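Local coordinates for protein alkaline phosphatase D (Bacillus subtilis, PDB 2YEQ) that catalyses the hydrolysis of phosphate esters as a secreted phosphodiesterase and alkaline phosphatase, using an active site that contains iron and calcium, at residues P222-S227 with S509-H514; S173-T178 with E212-Y217; G268-F273 with V447-W452; A323-L328 with F475-D480. All coordinates share one frame; numbering follows the deposited sequence.

Interaction 1: P222-S227 with S509-H514; sequences PEKGQS and SHNKAH. With PE5 (3,6,9,12,15,18,21,24-octaoxahexacosan-1-ol), chain B; PO4 (phosphate ion), chain C.
Lys224 reaches Asn511 and His514 on helix 504-520. Earlier on this helix, the backbone O of His510 takes a bond from water 1. The same water gives its other proton to Glu223 OE2 at 2.7 Å, while Glu223 OE1 is held by Asn215. The His510 ring meets His211 and gives a weak bond to O3 of a phosphate ion, probably from the crystallisation liquor. Next comes Asn511, which Lys224 crosses at about a right angle. Its OD1 accepts Lys224 NZ at 2.7 Å, with the donor well above the carbonyl plane. Glu223 to Gln226 form a type I' beta turn just before helix 228-245, so the contact ties that turn to the C-terminal helix. One turn of helix later stands His514, and Lys224 slides past it in the opposite direction. With CG anti to its carbonyl carbon (chi1 -57°), Lys224 lays CG over the centre of the ring, 3.8 Å from the centroid, a CH-pi contact. The bend at chi2 then turns the rest of the chain toward Asn511. CB comes near His514 NE2, at 3.6 Å. An alanine in place of Lys224 would probably take the CG cover off this face of His514 and leave Asn511 OD1 without its lysine donor.

Interaction 2: S173-T178 with E212-Y217; sequences SAEIIT and EVENNY. With NA (sodium ion), chain D; CA (calcium ion), chain E; EDO (1,2-ethanediol), chain S; EDO (1,2-ethanediol), chain O.
Glu175 and Glu214 meet from two irregular loops, and Glu214 opens a type II beta turn that ends at Tyr217, closed by a weak backbone bond. Both glutamates hold CG anti to the backbone N (chi1 -179° and -175°) and stay extended beyond it. Each carboxylate is thus carried well out from its own loop. The two side chains cross at about a right angle, with carboxylate planes 53° apart. A sodium ion fills the meeting point. Glu175 grips it unevenly, with OE2 at 2.2 Å and OE1 at 2.9 Å from the metal. Glu214 uses one oxygen, OE2, at 2.3 Å from the sodium. Waters 2, 3 and 4 and Gln517 from the C-terminal helix complete the site. Glu175 OE2 also takes a hydrogen bond from Arg234.

The two central residues of the turn serve a second metal. Asn215 and Asn216 each bind calcium through OD1 at 2.4 Å, and Asp210 belongs to the same site, with waters 5 and 6. Asp210 is also a ligand of the other calcium, beside the iron. The turn therefore stands between the active-site metals on one side and the sodium on the other.

Glu175 OE2 and Glu214 OE2 lie 3.2 Å apart with no hydrogen bond between them. Two carboxylates this close would probably repel each other. The sodium, helped by Arg234 on Glu175, is likely to offset that charge and make the approach of the two loops possible.

Interaction 3: G268-F273 with V447-W452; sequences GNLASF and VTPHQW. With PE5 (3,6,9,12,15,18,21,24-octaoxahexacosan-1-ol), chain H.
Leu270 sets CG opposite its backbone N (chi1 -177°), and chi2 (59°) brings both methyls against Val447 to Pro449. Val447 answers with CG1 in the same extended setting (chi1 -177°). The two side chains meet with Leu270 CG 4.0 Å from Val447 CG1. The methyls of Leu270 divide the backbone between them. CD1 presses on the peptide link between Thr448 and Pro449, 3.4 Å from Pro449 N, and also meets the proline ring at CD. CD2 rests near Val447 O.

Thr448 to Gln451 make a type I turn. Paired backbone bonds between Thr448 and Gln451 close it, giving a two-residue beta hairpin between strands 440-448 and 451-459. Across from it, Leu270 and Ala271 form a classic beta bulge opposite Tyr267. The contact thus joins two different sheets of the metallophosphoesterase core, at the ends of their strands. Within the hairpin, Val447 CG2 lies over one face of the Trp452 indole, toward its rim.

On the hairpin's other side, Gln451 NE2 gives a bond of 2.6 Å to O3 of a bound polyether, and OE1 takes one from Gln478. A leucine in place of Gln451 would probably leave Gln478 NE2 without its acceptor and the polyether without this donor.

Between the two segments themselves the contact is van der Waals alone. Thr448 O, close to Leu270, accepts Gln451 N and Trp325 NE1. What holds Leu270 to the hairpin is apolar packing, which depends on fit of shape rather than on polar bonds.

Interaction 4: A323-L328 with F475-D480; sequences AHWNVL and FVYQKD
Trp325 packs with its rim against Tyr477 and one face under Lys479 on the tightly packed side of the contact. Its six-membered ring meets the Tyr477 ring edge against edge, with Trp325 CZ3 3.6 Å from Tyr477 CD2 and the planes at 59°. Neither ring lies over the other. The lysine covers a face instead. Lys479 CE stands above the six-membered ring of Trp325 in a CH-pi contact, 3.6 Å from the centroid. Further along the chain, NZ is 4.6 Å from the same centroid and makes a cation-pi interaction. The far ends of the rings are tied down as well: Trp325 NE1 bonds Thr448 O, and Tyr477 OH bonds Asn372 O.

Trp325 belongs to the segment that leads into strand 325-329, an inner strand of a mixed sheet. Tyr477 ends strand 470-477 of the other, and Lys479 follows it in the turn toward strand 484-489. The contact thus bridges the two sheets of the metallophosphoesterase core at their ends. The backbone N of Lys479 lies over the centre of the Tyr477 ring.

Toward solvent the contact is looser and polar. A bend at chi3 (-140°) carries the lysine past the indole to the His324 backbone. There NZ gives His324 O a hydrogen bond of 2.8 Å, in the carbonyl plane and on a lone pair. Water 7 bridges to the imidazole: it accepts a proton from Lys479 NZ at 2.8 Å and is hydrogen-bonded to His324 ND1 at the ring edge. Pro449 O offers the ammonium a further, weak bond.

Overall arrangement
The four contacts form two groups on opposite sides of the chain's centre. Interactions 1 and 2 have centres 11 Å apart and touch through Glu223 and Asn215. Both lie at the metal-binding loops, and helix 504-520 serves both, since Gln517 reaches the sodium. Interactions 3 and 4 have centres 7 Å apart and share both large sheets: strands 271-275 and 325-329 are neighbours in one, 451-459 and 470-477 in the other. About 40 Å separates the centres of interactions 1 and 3. Along the chain interaction 2 closes first; interactions 3 and 4 interleave inside the long loop closed by interaction 1. The C-terminal helix follows all sheet strands in sequence and packs back at the metal end.

Interaction 1: P222-S227 with S509-H514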
# COMPACT_ATOMS: atom_id res chain seq x y z
N PRO A 222 -2.16 20.39 4.81
CA PRO A 222 -3.37 19.75 4.28
C PRO A 222 -3.82 20.38 2.99
O PRO A 222 -3.41 21.49 2.64
CB PRO A 222 -4.42 19.99 5.38
CG PRO A 222 -4.03 21.35 5.93
CD PRO A 222 -2.50 21.35 5.89
N GLU A 223 -4.69 19.67 2.28
CA GLU A 223 -5.27 20.13 1.06
C GLU A 223 -6.24 21.32 1.28
O GLU A 223 -6.74 21.54 2.38
CB GLU A 223 -6.04 18.99 0.37
CG GLU A 223 -7.28 18.48 1.11
CD GLU A 223 -8.16 17.56 0.25
OE1 GLU A 223 -7.86 17.44 -0.96
OE2 GLU A 223 -9.15 16.97 0.78
N LYS A 224 -6.50 22.03 0.19
CA LYS A 224 -7.57 23.03 0.10
C LYS A 224 -7.44 24.17 1.11
O LYS A 224 -8.44 24.64 1.65
CB LYS A 224 -8.93 22.34 0.26
CG LYS A 224 -9.18 21.21 -0.76
CD LYS A 224 -9.69 21.75 -2.05
CE LYS A 224 -10.09 20.64 -3.02
NZ LYS A 224 -9.05 20.43 -4.08
N GLY A 225 -6.21 24.58 1.40
CA GLY A 225 -5.94 25.72 2.29
C GLY A 225 -6.48 25.57 3.70
O GLY A 225 -6.84 26.55 4.34
N GLN A 226 -6.52 24.34 4.20
CA GLN A 226 -6.97 24.10 5.56
C GLN A 226 -5.87 24.41 6.54
O GLN A 226 -4.74 24.70 6.14
CB GLN A 226 -7.45 22.66 5.68
CG GLN A 226 -8.68 22.41 4.84
CD GLN A 226 -9.13 20.95 4.90
OE1 GLN A 226 -8.51 20.07 4.32
NE2 GLN A 226 -10.16 20.70 5.65
N SER A 227 -6.20 24.36 7.83
CA SER A 227 -5.27 24.79 8.87
C SER A 227 -4.16 23.78 9.14
O SER A 227 -4.45 22.61 9.43
CB SER A 227 -6.03 25.05 10.16
OG SER A 227 -5.20 24.98 11.29
N SER A 509 -13.76 13.77 -8.39
CA SER A 509 -14.57 13.06 -7.41
C SER A 509 -14.09 13.33 -5.98
O SER A 509 -14.91 13.47 -5.07
CB SER A 509 -14.58 11.56 -7.73
OG SER A 509 -15.49 10.91 -6.89
N HIS A 510 -12.78 13.44 -5.78
CA HIS A 510 -12.24 13.88 -4.49
C HIS A 510 -12.60 15.35 -4.16
O HIS A 510 -12.77 15.69 -2.99
CB HIS A 510 -10.73 13.73 -4.45
CG HIS A 510 -10.27 12.31 -4.29
ND1 HIS A 510 -10.19 11.43 -5.35
CD2 HIS A 510 -9.83 11.64 -3.21
CE1 HIS A 510 -9.72 10.27 -4.92
NE2 HIS A 510 -9.49 10.37 -3.63
N ASN A 511 -12.70 16.21 -5.18
CA ASN A 511 -13.08 17.61 -4.95
C ASN A 511 -14.58 17.75 -4.64
O ASN A 511 -14.96 18.57 -3.82
CB ASN A 511 -12.69 18.50 -6.14
CG ASN A 511 -11.19 18.63 -6.31
OD1 ASN A 511 -10.43 18.55 -5.34
ND2 ASN A 511 -10.74 18.80 -7.55
N LYS A 512 -15.41 16.95 -5.29
CA LYS A 512 -16.83 16.86 -4.93
C LYS A 512 -17.02 16.42 -3.48
O LYS A 512 -17.89 16.94 -2.79
CB LYS A 512 -17.57 15.89 -5.85
CG LYS A 512 -17.94 16.48 -7.19
CD LYS A 512 -19.14 17.43 -7.09
CE LYS A 512 -18.82 18.82 -7.65
NZ LYS A 512 -20.06 19.62 -7.89
N ALA A 513 -16.20 15.47 -3.02
CA ALA A 513 -16.25 15.02 -1.63
C ALA A 513 -16.01 16.19 -0.69
O ALA A 513 -16.79 16.42 0.23
CB ALA A 513 -15.22 13.90 -1.37
N HIS A 514 -14.91 16.92 -0.92
CA HIS A 514 -14.56 18.08 -0.07
C HIS A 514 -15.68 19.12 -0.06
O HIS A 514 -16.00 19.69 0.99
CB HIS A 514 -13.26 18.74 -0.56
CG HIS A 514 -12.89 19.98 0.19
ND1 HIS A 514 -13.20 21.25 -0.26
CD2 HIS A 514 -12.23 20.15 1.36
CE1 HIS A 514 -12.74 22.14 0.60
NE2 HIS A 514 -12.15 21.50 1.60
C48 PE5 B . -5.29 21.32 -2.53
C50 PE5 B . -5.54 22.54 -3.43
O1 PE5 B . -4.63 23.62 -3.13
C1 PE5 B . -5.23 24.69 -2.39
P PO4 C . -6.41 8.40 -4.05
O1 PO4 C . -6.67 9.08 -5.35
O2 PO4 C . -5.51 9.13 -3.09
O3 PO4 C . -7.66 7.80 -3.46
O4 PO4 C . -5.46 7.19 -4.30
O HOH W 1 -11.08 15.43 -0.39

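Interaction 2: S173-T178 with E212-Y217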
# COMPACT_ATOMS: atom_id res chain seq x y z
N SER A 173 -18.73 6.98 10.41
CA SER A 173 -18.74 8.27 11.08
C SER A 173 -18.57 9.41 10.09
O SER A 173 -18.27 9.20 8.91
CB SER A 173 -17.60 8.32 12.10
OG SER A 173 -16.31 8.45 11.48
N ALA A 174 -18.78 10.63 10.57
CA ALA A 174 -18.34 11.82 9.84
C ALA A 174 -16.85 11.76 9.62
O ALA A 174 -16.16 10.90 10.19
CB ALA A 174 -18.69 13.13 10.63
N GLU A 175 -16.33 12.69 8.84
CA GLU A 175 -14.90 12.76 8.58
C GLU A 175 -14.11 12.67 9.86
O GLU A 175 -14.39 13.40 10.82
CB GLU A 175 -14.52 14.04 7.81
CG GLU A 175 -13.01 14.11 7.50
CD GLU A 175 -12.59 15.29 6.62
OE1 GLU A 175 -13.43 16.15 6.32
OE2 GLU A 175 -11.40 15.37 6.23
N ILE A 176 -13.10 11.80 9.86
CA ILE A 176 -12.36 11.45 11.04
C ILE A 176 -11.25 12.44 11.39
O ILE A 176 -10.46 12.84 10.53
CB ILE A 176 -11.83 10.00 10.96
CG1 ILE A 176 -10.86 9.79 9.78
CG2 ILE A 176 -13.04 9.05 10.82
CD1 ILE A 176 -10.35 8.29 9.66
N ILE A 177 -11.21 12.84 12.66
CA ILE A 177 -10.31 13.90 13.14
C ILE A 177 -9.51 13.48 14.34
O ILE A 177 -8.30 13.70 14.38
CB ILE A 177 -11.11 15.17 13.52
CG1 ILE A 177 -11.89 15.69 12.32
CG2 ILE A 177 -10.17 16.25 14.12
CD1 ILE A 177 -11.03 16.02 11.13
N THR A 178 -10.16 12.91 15.34
CA THR A 178 -9.50 12.56 16.59
C THR A 178 -8.93 11.15 16.57
O THR A 178 -9.29 10.33 15.71
CB THR A 178 -10.50 12.58 17.75
OG1 THR A 178 -11.46 11.58 17.51
CG2 THR A 178 -11.22 13.94 17.87
N GLU A 212 -4.69 7.53 4.76
CA GLU A 212 -4.51 7.17 6.16
C GLU A 212 -4.59 8.42 7.09
O GLU A 212 -4.75 8.26 8.30
CB GLU A 212 -3.17 6.50 6.36
CG GLU A 212 -3.19 5.03 5.93
CD GLU A 212 -2.79 4.76 4.48
OE1 GLU A 212 -2.72 5.67 3.61
OE2 GLU A 212 -2.57 3.54 4.19
N VAL A 213 -4.40 9.62 6.52
CA VAL A 213 -4.61 10.89 7.25
C VAL A 213 -5.69 11.70 6.60
O VAL A 213 -6.80 11.82 7.14
CB VAL A 213 -3.33 11.72 7.40
CG1 VAL A 213 -3.59 12.88 8.44
CG2 VAL A 213 -2.16 10.85 7.82
N GLU A 214 -5.39 12.27 5.44
CA GLU A 214 -6.36 13.06 4.71
C GLU A 214 -5.89 13.21 3.28
O GLU A 214 -4.69 13.30 3.03
CB GLU A 214 -6.57 14.48 5.33
CG GLU A 214 -7.72 15.25 4.60
CD GLU A 214 -7.93 16.73 5.05
OE1 GLU A 214 -6.92 17.40 5.35
OE2 GLU A 214 -9.12 17.20 5.03
N ASN A 215 -6.85 13.29 2.35
CA ASN A 215 -6.54 13.44 0.93
C ASN A 215 -5.47 14.49 0.60
O ASN A 215 -5.58 15.67 0.99
CB ASN A 215 -7.79 13.80 0.13
CG ASN A 215 -7.58 13.69 -1.37
OD1 ASN A 215 -7.16 12.63 -1.87
ND2 ASN A 215 -7.88 14.77 -2.11
N ASN A 216 -4.46 14.04 -0.16
CA ASN A 216 -3.41 14.88 -0.75
C ASN A 216 -2.66 15.77 0.22
O ASN A 216 -2.20 16.86 -0.16
CB ASN A 216 -3.98 15.73 -1.90
CG ASN A 216 -4.18 14.91 -3.20
OD1 ASN A 216 -4.59 13.76 -3.14
ND2 ASN A 216 -3.91 15.51 -4.36
N TYR A 217 -2.49 15.30 1.45
CA TYR A 217 -1.63 15.98 2.37
C TYR A 217 -0.18 15.94 1.89
O TYR A 217 0.24 15.03 1.15
CB TYR A 217 -1.78 15.46 3.80
CG TYR A 217 -0.95 14.30 4.30
CD1 TYR A 217 0.27 14.50 4.89
CD2 TYR A 217 -1.45 12.98 4.25
CE1 TYR A 217 0.99 13.46 5.42
CE2 TYR A 217 -0.73 11.92 4.78
CZ TYR A 217 0.48 12.14 5.35
OH TYR A 217 1.20 11.09 5.87
NA NA D . -11.31 16.73 4.47
CA CA E . -5.41 11.56 -3.05
C1 EDO S . -19.28 10.93 14.10
O1 EDO S . -20.27 10.82 13.06
C2 EDO S . -18.09 11.79 13.66
O2 EDO S . -17.07 11.78 14.67
C1 EDO O . -14.56 12.96 18.66
O1 EDO O . -15.44 12.69 17.55
C2 EDO O . -13.98 11.66 19.23
O2 EDO O . -12.87 11.93 20.10
O HOH W 2 -11.61 18.56 5.68
O HOH W 3 -10.64 17.96 2.66
O HOH W 4 -10.97 14.92 3.17
O HOH W 5 -6.59 11.71 -4.94
O HOH W 6 -3.42 11.04 -4.21

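Interaction 3: G268-F273 with V447-W452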
# COMPACT_ATOMS: atom_id res chain seq x y z
N GLY A 268 17.08 -12.67 0.83
CA GLY A 268 18.31 -13.36 0.45
C GLY A 268 19.18 -12.44 -0.39
O GLY A 268 19.33 -11.26 -0.08
N ASN A 269 19.73 -12.97 -1.48
CA ASN A 269 20.44 -12.16 -2.46
C ASN A 269 19.60 -11.92 -3.68
O ASN A 269 20.09 -11.43 -4.69
CB ASN A 269 21.76 -12.82 -2.87
CG ASN A 269 21.56 -14.09 -3.71
OD1 ASN A 269 20.42 -14.51 -4.01
ND2 ASN A 269 22.67 -14.70 -4.10
N LEU A 270 18.34 -12.30 -3.63
CA LEU A 270 17.48 -12.15 -4.78
C LEU A 270 16.97 -10.69 -4.97
O LEU A 270 16.92 -10.19 -6.10
CB LEU A 270 16.29 -13.10 -4.65
CG LEU A 270 15.26 -13.17 -5.79
CD1 LEU A 270 15.90 -13.56 -7.11
CD2 LEU A 270 14.11 -14.16 -5.42
N ALA A 271 16.53 -10.06 -3.89
CA ALA A 271 15.88 -8.74 -4.03
C ALA A 271 16.10 -7.88 -2.79
O ALA A 271 15.97 -8.38 -1.66
CB ALA A 271 14.39 -8.89 -4.32
N SER A 272 16.46 -6.62 -3.02
CA SER A 272 16.63 -5.61 -1.98
C SER A 272 15.42 -4.67 -2.08
O SER A 272 15.16 -4.10 -3.14
CB SER A 272 17.94 -4.86 -2.21
OG SER A 272 18.05 -3.71 -1.39
N PHE A 273 14.66 -4.55 -0.98
CA PHE A 273 13.39 -3.82 -0.98
C PHE A 273 13.55 -2.54 -0.17
O PHE A 273 13.92 -2.59 0.99
CB PHE A 273 12.30 -4.66 -0.34
CG PHE A 273 11.82 -5.79 -1.20
CD1 PHE A 273 10.85 -5.59 -2.15
CD2 PHE A 273 12.36 -7.07 -1.06
CE1 PHE A 273 10.40 -6.62 -2.96
CE2 PHE A 273 11.92 -8.12 -1.87
CZ PHE A 273 10.94 -7.89 -2.82
N VAL A 447 9.48 -13.61 -8.74
CA VAL A 447 10.80 -13.11 -9.00
C VAL A 447 11.81 -14.23 -8.98
O VAL A 447 11.85 -14.99 -8.02
CB VAL A 447 11.20 -12.08 -7.94
CG1 VAL A 447 12.59 -11.47 -8.27
CG2 VAL A 447 10.10 -10.99 -7.83
N THR A 448 12.65 -14.27 -10.01
CA THR A 448 13.80 -15.15 -10.07
C THR A 448 15.01 -14.29 -10.41
O THR A 448 14.84 -13.15 -10.83
CB THR A 448 13.59 -16.25 -11.17
OG1 THR A 448 13.42 -15.64 -12.45
CG2 THR A 448 12.32 -17.07 -10.86
N PRO A 449 16.22 -14.82 -10.28
CA PRO A 449 17.42 -14.01 -10.51
C PRO A 449 17.50 -13.29 -11.85
O PRO A 449 18.04 -12.18 -11.90
CB PRO A 449 18.56 -15.02 -10.36
CG PRO A 449 18.03 -16.01 -9.39
CD PRO A 449 16.59 -16.17 -9.80
N HIS A 450 16.94 -13.87 -12.91
CA HIS A 450 17.07 -13.27 -14.24
C HIS A 450 15.77 -12.81 -14.84
O HIS A 450 15.73 -12.32 -15.97
CB HIS A 450 17.77 -14.26 -15.19
CG HIS A 450 19.11 -14.70 -14.69
ND1 HIS A 450 20.06 -13.81 -14.25
CD2 HIS A 450 19.63 -15.93 -14.50
CE1 HIS A 450 21.12 -14.47 -13.82
NE2 HIS A 450 20.88 -15.76 -13.96
N GLN A 451 14.70 -12.95 -14.07
CA GLN A 451 13.40 -12.58 -14.56
C GLN A 451 12.42 -12.10 -13.48
O GLN A 451 12.30 -12.73 -12.42
CB GLN A 451 12.82 -13.78 -15.24
CG GLN A 451 11.57 -13.49 -15.95
CD GLN A 451 11.05 -14.73 -16.65
OE1 GLN A 451 11.59 -15.16 -17.69
NE2 GLN A 451 10.02 -15.34 -16.07
N TRP A 452 11.68 -11.04 -13.79
CA TRP A 452 10.61 -10.53 -12.93
C TRP A 452 9.32 -10.67 -13.69
O TRP A 452 9.18 -10.13 -14.77
CB TRP A 452 10.83 -9.05 -12.60
CG TRP A 452 9.87 -8.51 -11.55
CD1 TRP A 452 8.54 -8.33 -11.67
CD2 TRP A 452 10.22 -8.11 -10.23
NE1 TRP A 452 8.01 -7.84 -10.48
CE2 TRP A 452 9.04 -7.69 -9.59
CE3 TRP A 452 11.41 -8.09 -9.51
CZ2 TRP A 452 9.02 -7.24 -8.27
CZ3 TRP A 452 11.40 -7.62 -8.19
CH2 TRP A 452 10.21 -7.21 -7.59
C48 PE5 H . 2.33 -17.25 -12.28
C50 PE5 H . 3.22 -18.46 -12.54
O1 PE5 H . 4.52 -18.01 -12.96
C1 PE5 H . 5.63 -18.73 -12.42
C2 PE5 H . 6.94 -17.97 -12.63
O2 PE5 H . 7.58 -18.39 -13.83
C3 PE5 H . 8.53 -17.49 -14.42
C4 PE5 H . 8.85 -17.99 -15.83
O3 PE5 H . 8.30 -17.14 -16.85
C5 PE5 H . 7.27 -17.80 -17.59
C6 PE5 H . 6.66 -16.96 -18.68
O4 PE5 H . 5.34 -17.44 -18.96
C7 PE5 H . 4.32 -16.71 -18.29
C8 PE5 H . 2.98 -17.39 -18.28
O5 PE5 H . 2.27 -17.02 -17.08
C9 PE5 H . 1.34 -15.98 -17.35

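Interaction 4: A323-L328 with F475-D480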
# COMPACT_ATOMS: atom_id res chain seq x y z
N ALA A 323 22.13 -7.43 -4.60
CA ALA A 323 21.02 -8.32 -4.90
C ALA A 323 20.75 -8.34 -6.38
O ALA A 323 21.13 -7.42 -7.08
CB ALA A 323 19.75 -7.89 -4.13
N HIS A 324 20.07 -9.39 -6.86
CA HIS A 324 19.65 -9.47 -8.27
C HIS A 324 18.66 -8.40 -8.68
O HIS A 324 18.58 -8.07 -9.86
CB HIS A 324 19.05 -10.84 -8.59
CG HIS A 324 20.05 -11.95 -8.59
ND1 HIS A 324 21.03 -12.07 -9.55
CD2 HIS A 324 20.27 -12.96 -7.71
CE1 HIS A 324 21.79 -13.11 -9.28
NE2 HIS A 324 21.36 -13.67 -8.16
N TRP A 325 17.87 -7.90 -7.72
CA TRP A 325 16.89 -6.85 -7.99
C TRP A 325 16.89 -5.78 -6.89
O TRP A 325 17.17 -6.06 -5.72
CB TRP A 325 15.50 -7.46 -8.08
CG TRP A 325 15.34 -8.47 -9.19
CD1 TRP A 325 15.47 -9.82 -9.08
CD2 TRP A 325 15.08 -8.20 -10.55
NE1 TRP A 325 15.28 -10.42 -10.30
CE2 TRP A 325 15.03 -9.45 -11.23
CE3 TRP A 325 14.86 -7.03 -11.28
CZ2 TRP A 325 14.80 -9.54 -12.59
CZ3 TRP A 325 14.62 -7.12 -12.60
CH2 TRP A 325 14.58 -8.37 -13.26
N ASN A 326 16.60 -4.55 -7.29
CA ASN A 326 16.48 -3.41 -6.36
C ASN A 326 15.07 -2.90 -6.54
O ASN A 326 14.66 -2.62 -7.65
CB ASN A 326 17.49 -2.33 -6.72
CG ASN A 326 18.87 -2.71 -6.36
OD1 ASN A 326 19.17 -2.92 -5.19
ND2 ASN A 326 19.76 -2.80 -7.36
N VAL A 327 14.31 -2.87 -5.45
CA VAL A 327 12.87 -2.61 -5.55
C VAL A 327 12.54 -1.35 -4.74
O VAL A 327 13.07 -1.18 -3.64
CB VAL A 327 12.06 -3.80 -5.02
CG1 VAL A 327 10.53 -3.58 -5.19
CG2 VAL A 327 12.50 -5.10 -5.76
N LEU A 328 11.74 -0.47 -5.34
CA LEU A 328 11.15 0.68 -4.66
C LEU A 328 9.66 0.39 -4.43
O LEU A 328 8.87 0.43 -5.34
CB LEU A 328 11.30 1.96 -5.49
CG LEU A 328 12.69 2.45 -5.90
CD1 LEU A 328 12.60 3.93 -6.38
CD2 LEU A 328 13.66 2.24 -4.79
N PHE A 475 3.32 -9.80 -17.47
CA PHE A 475 4.50 -9.19 -18.10
C PHE A 475 5.72 -9.74 -17.46
O PHE A 475 5.73 -10.00 -16.25
CB PHE A 475 4.46 -7.65 -17.98
CG PHE A 475 3.35 -7.01 -18.76
CD1 PHE A 475 2.10 -6.83 -18.18
CD2 PHE A 475 3.54 -6.60 -20.06
CE1 PHE A 475 1.07 -6.27 -18.90
CE2 PHE A 475 2.52 -6.02 -20.77
CZ PHE A 475 1.28 -5.87 -20.21
N VAL A 476 6.76 -9.95 -18.26
CA VAL A 476 8.05 -10.31 -17.73
C VAL A 476 9.11 -9.27 -18.12
O VAL A 476 9.07 -8.73 -19.21
CB VAL A 476 8.46 -11.70 -18.26
CG1 VAL A 476 9.89 -11.99 -17.88
CG2 VAL A 476 7.56 -12.75 -17.69
N TYR A 477 10.06 -9.01 -17.22
CA TYR A 477 11.19 -8.13 -17.50
C TYR A 477 12.43 -8.93 -17.26
O TYR A 477 12.57 -9.58 -16.22
CB TYR A 477 11.16 -6.85 -16.63
CG TYR A 477 12.40 -5.98 -16.73
CD1 TYR A 477 12.71 -5.29 -17.88
CD2 TYR A 477 13.28 -5.88 -15.66
CE1 TYR A 477 13.87 -4.49 -17.98
CE2 TYR A 477 14.42 -5.07 -15.74
CZ TYR A 477 14.70 -4.38 -16.89
OH TYR A 477 15.84 -3.61 -16.97
N GLN A 478 13.35 -8.90 -18.21
CA GLN A 478 14.56 -9.70 -18.13
C GLN A 478 15.88 -8.94 -18.18
O GLN A 478 16.90 -9.53 -18.52
CB GLN A 478 14.53 -10.74 -19.24
CG GLN A 478 13.51 -11.78 -19.00
CD GLN A 478 13.36 -12.75 -20.16
OE1 GLN A 478 13.84 -12.51 -21.27
NE2 GLN A 478 12.67 -13.85 -19.91
N LYS A 479 15.91 -7.68 -17.80
CA LYS A 479 17.18 -6.96 -17.67
C LYS A 479 17.90 -6.88 -19.02
O LYS A 479 19.06 -7.27 -19.15
CB LYS A 479 18.09 -7.60 -16.62
CG LYS A 479 17.44 -7.83 -15.26
CD LYS A 479 18.50 -7.96 -14.17
CE LYS A 479 18.17 -9.02 -13.16
NZ LYS A 479 19.29 -9.28 -12.24
N ASP A 480 17.19 -6.43 -20.03
CA ASP A 480 17.77 -6.17 -21.33
C ASP A 480 16.93 -5.09 -21.97
O ASP A 480 15.87 -4.70 -21.43
CB ASP A 480 17.84 -7.45 -22.18
CG ASP A 480 16.48 -8.12 -22.42
OD1 ASP A 480 15.44 -7.44 -22.53
OD2 ASP A 480 16.44 -9.37 -22.55
O HOH W 7 21.66 -10.66 -12.03